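Local atomic coordinates of secreted protein ESXB (Bacillus anthracis, PDB entry 4J10), a protein that is a small helical member of the WXG100 family, probably exported by a type VII (ESX-type) secretion system, with its precise function not established. Residues Glu15-Asn20 with Thr77-Ile82; Asn23-Ala28 with Gln67-Leu72; Arg34-Ile39 with Lys53-Phe58. All blocks are in the same frame, centred on the assembly; numbering follows the deposited sequence. Where two conformers were deposited one is given.

Interaction 1: Glu15-Asn20 with Thr77-Ile82; sequences ERIAGN and TDLKRI
Leu79 reaches over Ala18 and puts one methyl against Ile17: its CD1 lies 3.7 Å from Ile17 CG2, and the same CD1 is 3.8 Å from the backbone Ala18 N. Its CG stands beside its own backbone N (chi1 -70°), which directs CD1 at Ile17 and the backbone of Ala18 while the base of the side chain stays on the small Ala18, CB to CB 3.9 Å. Alanine suits this place because the axes of the two segments come within 8.3 Å of each other, and a single methyl fills the narrow gap. The segments run antiparallel, at 165°, as the two long helices of the helical hairpin characteristic of WXG100 proteins. Phe54 of the second subunit packs on Leu79, so this leucine serves both the hairpin and the dimer. Towards the solvent the seam is closed by charge. Lys80 NZ donates to Glu15 OE2, a salt bridge of about 2.8 Å whose exact length is less sure because the placing of OE2 is doubtful. Lys80 bends at chi2 (61°), and the long, flexible chain then spans the gap to the extended Glu15. Arg87 also pairs with Glu15 OE2, though with the same doubt about that atom, and Asp84 pairs with Lys80 NZ.

Interaction 2: Asn23-Ala28 with Gln67-Leu72; sequences NAAGEA and QYIPIL
Ala24 meets Leu72 first, its CB 3.8 Å from Leu72 CD1. Leu72 CD1 also lies 3.8 Å from the backbone Ala25 N, so one leucine branch spans the start of the contact; with CG beside the backbone N of Leu72 (chi1 -61°), it extends across to the opposing helix. Ala25 follows, at the closest pairing of the backbones, where its CA and that of Ile69 are 5.2 Å apart. Its CB touches Ile69 CG2 at 4.0 Å, while Ile69 CD1 lies near the carbonyl Ala25 O. One turn on, Ala28 CB rests 3.9 Å from Ile69 CG1 and comes to the edge of the Tyr68 ring, near its plane, 4.3 Å from CE2. Three alanines thus face Leu72, Ile69 and Tyr68, their short methyls allowing segment axes 8.9 Å apart. The tyrosine joins apolar packing to a polar end: Leu72 CG lies over one face of its ring, toward the rim, and its OH is hydrogen-bonded to Gln31 of the second subunit. Pro70, which lacks an N-H, kinks helix 48-90 without breaking it. Here small residues on helix 11-41 face bulky ones on helix 48-90, midway along the antiparallel helical hairpin of WXG100 proteins.

Interaction 3: Arg34-Ile39 with Lys53-Phe58; sequences RLEGDI and KFRGEF
Glu36 OE2 accepts a hydrogen bond from a water at 2.8 Å and also forms a salt bridge with Lys62, its stronger partner. The water in turn accepts from Arg55 NH1 at 2.9 Å, bridging two opposite charges whose OE2 and NH1 atoms stand 4.7 Å apart. This link lies at the rim of the Phe58 ring, with both the water and Glu36 OE2 in the ring plane at its edge. Bends at chi2 and chi3 fold the Arg55 chain so that one face of its guanidinium lies on Ile39: Ile39 CG2 sits over its centre, 3.6 Å from Arg55 CZ. Asn40, near the end of helix 11-41, and Glu43, in the connection beyond it, hold Arg55 NH2, which would restrain the guanidinium on that methyl. Here the two helices approach the connection of the hairpin, the region of the Trp-X-Gly motif that names the WXG100 family; Trp46 meets the ring of Phe54 with the planes at about 20°. The segment axes are 10.8 Å apart, and the large Phe58 spans that distance. With chi1 at 179° the ring swings away from its own backbone N and across to helix 11-41, where Phe58 CZ reaches 3.4 Å from Glu36 N and Phe58 CE1 3.7 Å from Leu35 CB. The Glu36 side chain crosses that of Phe58 at about a right angle, with CB and CG against the ring at CE2, while Ile39 CG1 packs 3.8 Å from Phe58 CG and the isoleucine also meets Phe21 of the second subunit.

How the interactions relate
From the N terminus, helix 11-41 supplies the first half of every contact in the order 15-20, 23-28, 34-39; after the turn, helix 48-90 returns the partners in reverse, 53-58, 67-72, 77-82. The loops are therefore concentric and none cross: interaction 3 closes the shortest, around the connection between the helices, interaction 2 encloses it, and interaction 1 encloses both. Interaction 2 lies near the middle of the chain, with its centre about 13 Å from that of interaction 1 and about 19 Å from that of interaction 3; the outer two are on opposite sides of the chain's centre. Together they fasten the hairpin along its length, and all three also touch the second subunit.

Interaction 1: Glu15-Asn20 with Thr77-Ile82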
loop_
_atom_site.group_PDB
_atom_site.type_symbol
_atom_site.label_atom_id
_atom_site.label_comp_id
_atom_site.label_asym_id
_atom_site.label_seq_id
_atom_site.Cartn_x
_atom_site.Cartn_y
_atom_site.Cartn_z
ATOM N N GLU A 15 20.573 -0.275 -4.205
ATOM C CA GLU A 15 19.767 -0.669 -5.363
ATOM C C GLU A 15 18.782 -1.787 -5.022
ATOM O O GLU A 15 17.663 -1.795 -5.540
ATOM C CB GLU A 15 20.670 -1.044 -6.544
ATOM C CG GLU A 15 21.356 0.181 -7.139
ATOM C CD GLU A 15 22.463 -0.155 -8.109
ATOM O OE1 GLU A 15 23.102 -1.219 -7.946
ATOM O OE2 GLU A 15 22.711 0.669 -9.026
ATOM N N ARG A 16 19.173 -2.713 -4.150
ATOM C CA ARG A 16 18.271 -3.774 -3.706
ATOM C C ARG A 16 17.058 -3.175 -3.011
ATOM O O ARG A 16 15.901 -3.514 -3.308
ATOM C CB ARG A 16 18.996 -4.740 -2.753
ATOM C CG ARG A 16 18.066 -5.792 -2.127
ATOM C CD ARG A 16 18.794 -6.671 -1.119
ATOM N NE ARG A 16 19.269 -5.933 0.050
ATOM C CZ ARG A 16 18.517 -5.595 1.094
ATOM N NH1 ARG A 16 17.224 -5.907 1.124
ATOM N NH2 ARG A 16 19.056 -4.918 2.100
ATOM N N ILE A 17 17.322 -2.268 -2.075
ATOM C CA ILE A 17 16.245 -1.623 -1.330
ATOM C C ILE A 17 15.401 -0.738 -2.249
ATOM O O ILE A 17 14.164 -0.752 -2.169
ATOM C CB ILE A 17 16.784 -0.853 -0.105
ATOM C CG1 ILE A 17 17.466 -1.826 0.860
ATOM C CG2 ILE A 17 15.652 -0.126 0.601
ATOM C CD1 ILE A 17 18.218 -1.143 1.986
ATOM N N ALA A 18 16.041 0.015 -3.144
ATOM C CA ALA A 18 15.305 0.797 -4.143
ATOM C C ALA A 18 14.348 -0.108 -4.920
ATOM O O ALA A 18 13.199 0.261 -5.173
ATOM C CB ALA A 18 16.270 1.519 -5.094
ATOM N N GLY A 19 14.807 -1.307 -5.259
ATOM C CA GLY A 19 13.964 -2.247 -5.977
ATOM C C GLY A 19 12.786 -2.722 -5.154
ATOM O O GLY A 19 11.694 -2.920 -5.684
ATOM N N ASN A 20 13.005 -2.917 -3.860
ATOM C CA ASN A 20 11.913 -3.288 -2.967
ATOM C C ASN A 20 10.819 -2.235 -2.964
ATOM O O ASN A 20 9.629 -2.560 -3.008
ATOM C CB ASN A 20 12.427 -3.519 -1.551
ATOM C CG ASN A 20 13.271 -4.761 -1.441
ATOM O OD1 ASN A 20 13.283 -5.604 -2.344
ATOM N ND2 ASN A 20 13.981 -4.894 -0.326
ATOM N N THR A 77 13.786 6.329 -6.076
ATOM C CA THR A 77 14.641 7.249 -6.820
ATOM C C THR A 77 15.764 7.822 -5.958
ATOM O O THR A 77 16.921 7.917 -6.397
ATOM C CB THR A 77 13.803 8.396 -7.399
ATOM O OG1 THR A 77 12.916 7.870 -8.391
ATOM C CG2 THR A 77 14.688 9.451 -8.042
ATOM N N ASP A 78 15.439 8.195 -4.726
ATOM C CA ASP A 78 16.451 8.793 -3.855
ATOM C C ASP A 78 17.552 7.790 -3.495
ATOM O O ASP A 78 18.735 8.150 -3.450
ATOM C CB ASP A 78 15.814 9.372 -2.582
ATOM C CG ASP A 78 15.011 10.632 -2.854
ATOM O OD1 ASP A 78 15.139 11.200 -3.956
ATOM O OD2 ASP A 78 14.248 11.055 -1.960
ATOM N N LEU A 79 17.163 6.540 -3.244
ATOM C CA LEU A 79 18.134 5.484 -2.965
ATOM C C LEU A 79 19.034 5.237 -4.178
ATOM O O LEU A 79 20.249 5.092 -4.044
ATOM C CB LEU A 79 17.412 4.203 -2.550
ATOM C CG LEU A 79 16.733 4.263 -1.181
ATOM C CD1 LEU A 79 15.734 3.126 -1.064
ATOM C CD2 LEU A 79 17.755 4.214 -0.044
ATOM N N LYS A 80 18.441 5.200 -5.364
ATOM C CA LYS A 80 19.210 4.993 -6.585
ATOM C C LYS A 80 20.181 6.153 -6.845
ATOM O O LYS A 80 21.311 5.943 -7.288
ATOM C CB LYS A 80 18.255 4.766 -7.764
ATOM C CG LYS A 80 18.901 4.684 -9.131
ATOM C CD LYS A 80 19.886 3.522 -9.244
ATOM C CE LYS A 80 20.336 3.362 -10.688
ATOM N NZ LYS A 80 21.590 2.568 -10.820
ATOM N N ARG A 81 19.748 7.375 -6.556
ATOM C CA ARG A 81 20.613 8.538 -6.721
ATOM C C ARG A 81 21.851 8.454 -5.827
ATOM O O ARG A 81 22.956 8.789 -6.250
ATOM C CB ARG A 81 19.833 9.823 -6.442
ATOM C CG ARG A 81 20.645 11.087 -6.556
ATOM C CD ARG A 81 19.762 12.255 -6.965
ATOM N NE ARG A 81 18.559 12.371 -6.143
ATOM C CZ ARG A 81 18.058 13.523 -5.705
ATOM N NH1 ARG A 81 18.657 14.668 -6.004
ATOM N NH2 ARG A 81 16.960 13.531 -4.961
ATOM N N ILE A 82 21.662 7.981 -4.596
ATOM C CA ILE A 82 22.791 7.815 -3.690
ATOM C C ILE A 82 23.666 6.649 -4.144
ATOM O O ILE A 82 24.894 6.733 -4.089
ATOM C CB ILE A 82 22.360 7.652 -2.225
ATOM C CG1 ILE A 82 21.657 8.913 -1.744
ATOM C CG2 ILE A 82 23.586 7.367 -1.342
ATOM C CD1 ILE A 82 20.970 8.747 -0.412
#

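Interaction 2: Asn23-Ala28 with Gln67-Leu72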
loop_
_atom_site.group_PDB
_atom_site.type_symbol
_atom_site.label_atom_id
_atom_site.label_comp_id
_atom_site.label_asym_id
_atom_site.label_seq_id
_atom_site.Cartn_x
_atom_site.Cartn_y
_atom_site.Cartn_z
ATOM N N ASN A 23 9.056 -2.328 -6.450
ATOM C CA ASN A 23 8.192 -3.507 -6.532
ATOM C C ASN A 23 6.941 -3.307 -5.696
ATOM O O ASN A 23 5.840 -3.694 -6.096
ATOM C CB ASN A 23 8.929 -4.763 -6.062
ATOM C CG ASN A 23 9.994 -5.211 -7.034
ATOM O OD1 ASN A 23 9.978 -4.821 -8.203
ATOM N ND2 ASN A 23 10.927 -6.046 -6.562
ATOM N N ALA A 24 7.119 -2.707 -4.522
ATOM C CA ALA A 24 5.985 -2.439 -3.641
ATOM C C ALA A 24 4.989 -1.482 -4.295
ATOM O O ALA A 24 3.768 -1.666 -4.179
ATOM C CB ALA A 24 6.444 -1.903 -2.279
ATOM N N ALA A 25 5.491 -0.479 -5.007
ATOM C CA ALA A 25 4.613 0.451 -5.711
ATOM C C ALA A 25 3.786 -0.287 -6.759
ATOM O O ALA A 25 2.591 -0.034 -6.895
ATOM C CB ALA A 25 5.430 1.553 -6.342
ATOM N N GLY A 26 4.413 -1.214 -7.481
ATOM C CA GLY A 26 3.700 -1.983 -8.488
ATOM C C GLY A 26 2.665 -2.908 -7.882
ATOM O O GLY A 26 1.576 -3.094 -8.435
ATOM N N GLU A 27 2.998 -3.515 -6.743
ATOM C CA GLU A 27 2.041 -4.392 -6.058
ATOM C C GLU A 27 0.850 -3.583 -5.545
ATOM O O GLU A 27 -0.310 -4.032 -5.587
ATOM C CB GLU A 27 2.731 -5.148 -4.913
ATOM C CG GLU A 27 3.707 -6.202 -5.382
ATOM C CD GLU A 27 4.328 -6.962 -4.228
ATOM O OE1 GLU A 27 4.233 -6.485 -3.078
ATOM O OE2 GLU A 27 4.913 -8.034 -4.475
ATOM N N ALA A 28 1.119 -2.368 -5.086
ATOM C CA ALA A 28 0.058 -1.496 -4.596
ATOM C C ALA A 28 -0.873 -1.105 -5.740
ATOM O O ALA A 28 -2.096 -1.073 -5.581
ATOM C CB ALA A 28 0.658 -0.249 -3.953
ATOM N N GLN A 67 -1.460 8.879 -3.183
ATOM C CA GLN A 67 -0.404 9.558 -2.438
ATOM C C GLN A 67 0.737 8.582 -2.130
ATOM O O GLN A 67 1.914 8.899 -2.290
ATOM C CB GLN A 67 -0.958 10.134 -1.128
ATOM C CG GLN A 67 -2.015 11.215 -1.307
ATOM C CD GLN A 67 -1.458 12.453 -1.970
ATOM O OE1 GLN A 67 -0.451 13.000 -1.530
ATOM N NE2 GLN A 67 -2.104 12.893 -3.041
ATOM N N TYR A 68 0.384 7.379 -1.697
ATOM C CA TYR A 68 1.343 6.385 -1.246
ATOM C C TYR A 68 2.327 5.962 -2.325
ATOM O O TYR A 68 3.541 5.942 -2.109
ATOM C CB TYR A 68 0.563 5.157 -0.791
ATOM C CG TYR A 68 1.389 4.003 -0.285
ATOM C CD1 TYR A 68 2.043 4.072 0.934
ATOM C CD2 TYR A 68 1.468 2.812 -0.991
ATOM C CE1 TYR A 68 2.773 3.013 1.410
ATOM C CE2 TYR A 68 2.186 1.731 -0.508
ATOM C CZ TYR A 68 2.840 1.834 0.700
ATOM O OH TYR A 68 3.544 0.754 1.173
ATOM N N ILE A 69 1.793 5.611 -3.485
ATOM C CA ILE A 69 2.595 5.066 -4.566
ATOM C C ILE A 69 3.734 6.011 -4.984
ATOM O O ILE A 69 4.897 5.574 -5.012
ATOM C CB ILE A 69 1.703 4.595 -5.746
ATOM C CG1 ILE A 69 0.915 3.350 -5.327
ATOM C CG2 ILE A 69 2.533 4.298 -6.980
ATOM C CD1 ILE A 69 -0.105 2.916 -6.355
ATOM N N PRO A 70 3.437 7.304 -5.261
ATOM C CA PRO A 70 4.559 8.201 -5.605
ATOM C C PRO A 70 5.558 8.427 -4.477
ATOM O O PRO A 70 6.731 8.708 -4.754
ATOM C CB PRO A 70 3.879 9.532 -5.973
ATOM C CG PRO A 70 2.438 9.194 -6.207
ATOM C CD PRO A 70 2.115 7.937 -5.454
ATOM N N ILE A 71 5.127 8.302 -3.224
ATOM C CA ILE A 71 6.069 8.435 -2.120
ATOM C C ILE A 71 7.047 7.257 -2.160
ATOM O O ILE A 71 8.261 7.445 -2.012
ATOM C CB ILE A 71 5.371 8.497 -0.739
ATOM C CG1 ILE A 71 4.520 9.768 -0.616
ATOM C CG2 ILE A 71 6.418 8.415 0.389
ATOM C CD1 ILE A 71 3.503 9.693 0.525
ATOM N N LEU A 72 6.554 6.039 -2.384
ATOM C CA LEU A 72 7.445 4.880 -2.533
ATOM C C LEU A 72 8.389 5.053 -3.709
ATOM O O LEU A 72 9.577 4.725 -3.625
ATOM C CB LEU A 72 6.652 3.579 -2.714
ATOM C CG LEU A 72 5.703 3.141 -1.606
ATOM C CD1 LEU A 72 5.299 1.702 -1.881
ATOM C CD2 LEU A 72 6.350 3.267 -0.239
#

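Interaction 3: Arg34-Ile39 with Lys53-Phe58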
loop_
_atom_site.group_PDB
_atom_site.type_symbol
_atom_site.label_atom_id
_atom_site.label_comp_id
_atom_site.label_asym_id
_atom_site.label_seq_id
_atom_site.Cartn_x
_atom_site.Cartn_y
_atom_site.Cartn_z
ATOM N N ARG A 34 -7.353 -4.338 -8.648
ATOM C CA ARG A 34 -8.188 -5.508 -8.342
ATOM C C ARG A 34 -9.409 -5.105 -7.537
ATOM O O ARG A 34 -10.530 -5.536 -7.826
ATOM C CB ARG A 34 -7.397 -6.556 -7.552
ATOM C CG ARG A 34 -6.324 -7.291 -8.331
ATOM C CD ARG A 34 -5.851 -8.532 -7.558
ATOM N NE ARG A 34 -5.358 -8.230 -6.213
ATOM C CZ ARG A 34 -4.100 -7.888 -5.932
ATOM N NH1 ARG A 34 -3.200 -7.786 -6.903
ATOM N NH2 ARG A 34 -3.744 -7.634 -4.681
ATOM N N LEU A 35 -9.198 -4.279 -6.520
ATOM C CA LEU A 35 -10.300 -3.832 -5.675
ATOM C C LEU A 35 -11.294 -2.977 -6.446
ATOM O O LEU A 35 -12.499 -3.079 -6.232
ATOM C CB LEU A 35 -9.780 -3.089 -4.446
ATOM C CG LEU A 35 -8.949 -3.917 -3.474
ATOM C CD1 LEU A 35 -8.400 -2.970 -2.405
ATOM C CD2 LEU A 35 -9.738 -5.071 -2.862
ATOM N N GLU A 36 -10.799 -2.140 -7.352
ATOM C CA GLU A 36 -11.690 -1.352 -8.193
ATOM C C GLU A 36 -12.543 -2.267 -9.062
ATOM O O GLU A 36 -13.724 -2.010 -9.274
ATOM C CB GLU A 36 -10.885 -0.377 -9.060
ATOM C CG GLU A 36 -11.711 0.713 -9.715
ATOM C CD GLU A 36 -10.843 1.870 -10.195
ATOM O OE1 GLU A 36 -9.812 1.607 -10.850
ATOM O OE2 GLU A 36 -11.184 3.035 -9.903
ATOM N N GLY A 37 -11.938 -3.347 -9.548
ATOM C CA GLY A 37 -12.667 -4.336 -10.325
ATOM C C GLY A 37 -13.799 -4.955 -9.516
ATOM O O GLY A 37 -14.904 -5.164 -10.031
ATOM N N ASP A 38 -13.528 -5.237 -8.244
ATOM C CA ASP A 38 -14.556 -5.746 -7.337
ATOM C C ASP A 38 -15.704 -4.748 -7.169
ATOM O O ASP A 38 -16.880 -5.118 -7.253
ATOM C CB ASP A 38 -13.958 -6.088 -5.968
ATOM C CG ASP A 38 -13.183 -7.389 -5.974
ATOM O OD1 ASP A 38 -13.277 -8.148 -6.958
ATOM O OD2 ASP A 38 -12.489 -7.663 -4.972
ATOM N N ILE A 39 -15.376 -3.483 -6.916
ATOM C CA ILE A 39 -16.418 -2.454 -6.803
ATOM C C ILE A 39 -17.215 -2.346 -8.102
ATOM O O ILE A 39 -18.441 -2.273 -8.081
ATOM C CB ILE A 39 -15.820 -1.076 -6.403
ATOM C CG1 ILE A 39 -15.196 -1.148 -5.007
ATOM C CG2 ILE A 39 -16.855 0.032 -6.462
ATOM C CD1 ILE A 39 -16.154 -1.551 -3.901
ATOM N N LYS A 53 -22.543 4.727 -2.359
ATOM C CA LYS A 53 -21.886 4.771 -1.059
ATOM C C LYS A 53 -20.552 4.032 -1.099
ATOM O O LYS A 53 -19.529 4.552 -0.649
ATOM C CB LYS A 53 -22.794 4.179 0.023
ATOM C CG LYS A 53 -22.127 4.075 1.388
ATOM C CD LYS A 53 -23.067 3.504 2.441
ATOM C CE LYS A 53 -23.469 2.073 2.113
ATOM N NZ LYS A 53 -24.041 1.374 3.301
ATOM N N PHE A 54 -20.561 2.820 -1.646
ATOM C CA PHE A 54 -19.334 2.044 -1.779
ATOM C C PHE A 54 -18.349 2.640 -2.775
ATOM O O PHE A 54 -17.144 2.586 -2.555
ATOM C CB PHE A 54 -19.656 0.591 -2.134
ATOM C CG PHE A 54 -20.160 -0.203 -0.973
ATOM C CD1 PHE A 54 -19.270 -0.763 -0.069
ATOM C CD2 PHE A 54 -21.513 -0.378 -0.773
ATOM C CE1 PHE A 54 -19.728 -1.486 1.013
ATOM C CE2 PHE A 54 -21.974 -1.103 0.309
ATOM C CZ PHE A 54 -21.074 -1.656 1.202
ATOM N N ARG A 55 -18.855 3.215 -3.862
ATOM C CA ARG A 55 -17.967 3.877 -4.813
ATOM C C ARG A 55 -17.269 5.046 -4.136
ATOM O O ARG A 55 -16.064 5.231 -4.302
ATOM C CB ARG A 55 -18.742 4.378 -6.029
ATOM C CG ARG A 55 -17.874 5.132 -7.033
ATOM C CD ARG A 55 -16.909 4.204 -7.752
ATOM N NE ARG A 55 -17.613 3.244 -8.599
ATOM C CZ ARG A 55 -17.024 2.280 -9.302
ATOM N NH1 ARG A 55 -15.706 2.136 -9.270
ATOM N NH2 ARG A 55 -17.756 1.456 -10.040
ATOM N N GLY A 56 -18.027 5.822 -3.363
ATOM C CA GLY A 56 -17.481 6.993 -2.694
ATOM C C GLY A 56 -16.366 6.608 -1.737
ATOM O O GLY A 56 -15.284 7.209 -1.744
ATOM N N GLU A 57 -16.625 5.591 -0.921
ATOM C CA GLU A 57 -15.631 5.096 0.022
ATOM C C GLU A 57 -14.422 4.539 -0.705
ATOM O O GLU A 57 -13.272 4.815 -0.332
ATOM C CB GLU A 57 -16.251 4.051 0.946
ATOM C CG GLU A 57 -17.186 4.662 1.974
ATOM C CD GLU A 57 -18.102 3.640 2.608
ATOM O OE1 GLU A 57 -18.901 4.026 3.487
ATOM O OE2 GLU A 57 -18.026 2.454 2.225
ATOM N N PHE A 58 -14.665 3.756 -1.750
ATOM C CA PHE A 58 -13.549 3.244 -2.522
ATOM C C PHE A 58 -12.670 4.356 -3.104
ATOM O O PHE A 58 -11.444 4.243 -3.087
ATOM C CB PHE A 58 -13.971 2.282 -3.633
ATOM C CG PHE A 58 -12.804 1.793 -4.429
ATOM C CD1 PHE A 58 -11.931 0.861 -3.878
ATOM C CD2 PHE A 58 -12.530 2.303 -5.691
ATOM C CE1 PHE A 58 -10.816 0.429 -4.577
ATOM C CE2 PHE A 58 -11.402 1.867 -6.398
ATOM C CZ PHE A 58 -10.551 0.928 -5.830
HETATM O O HOH W 1 -13.487 3.844 -8.613
#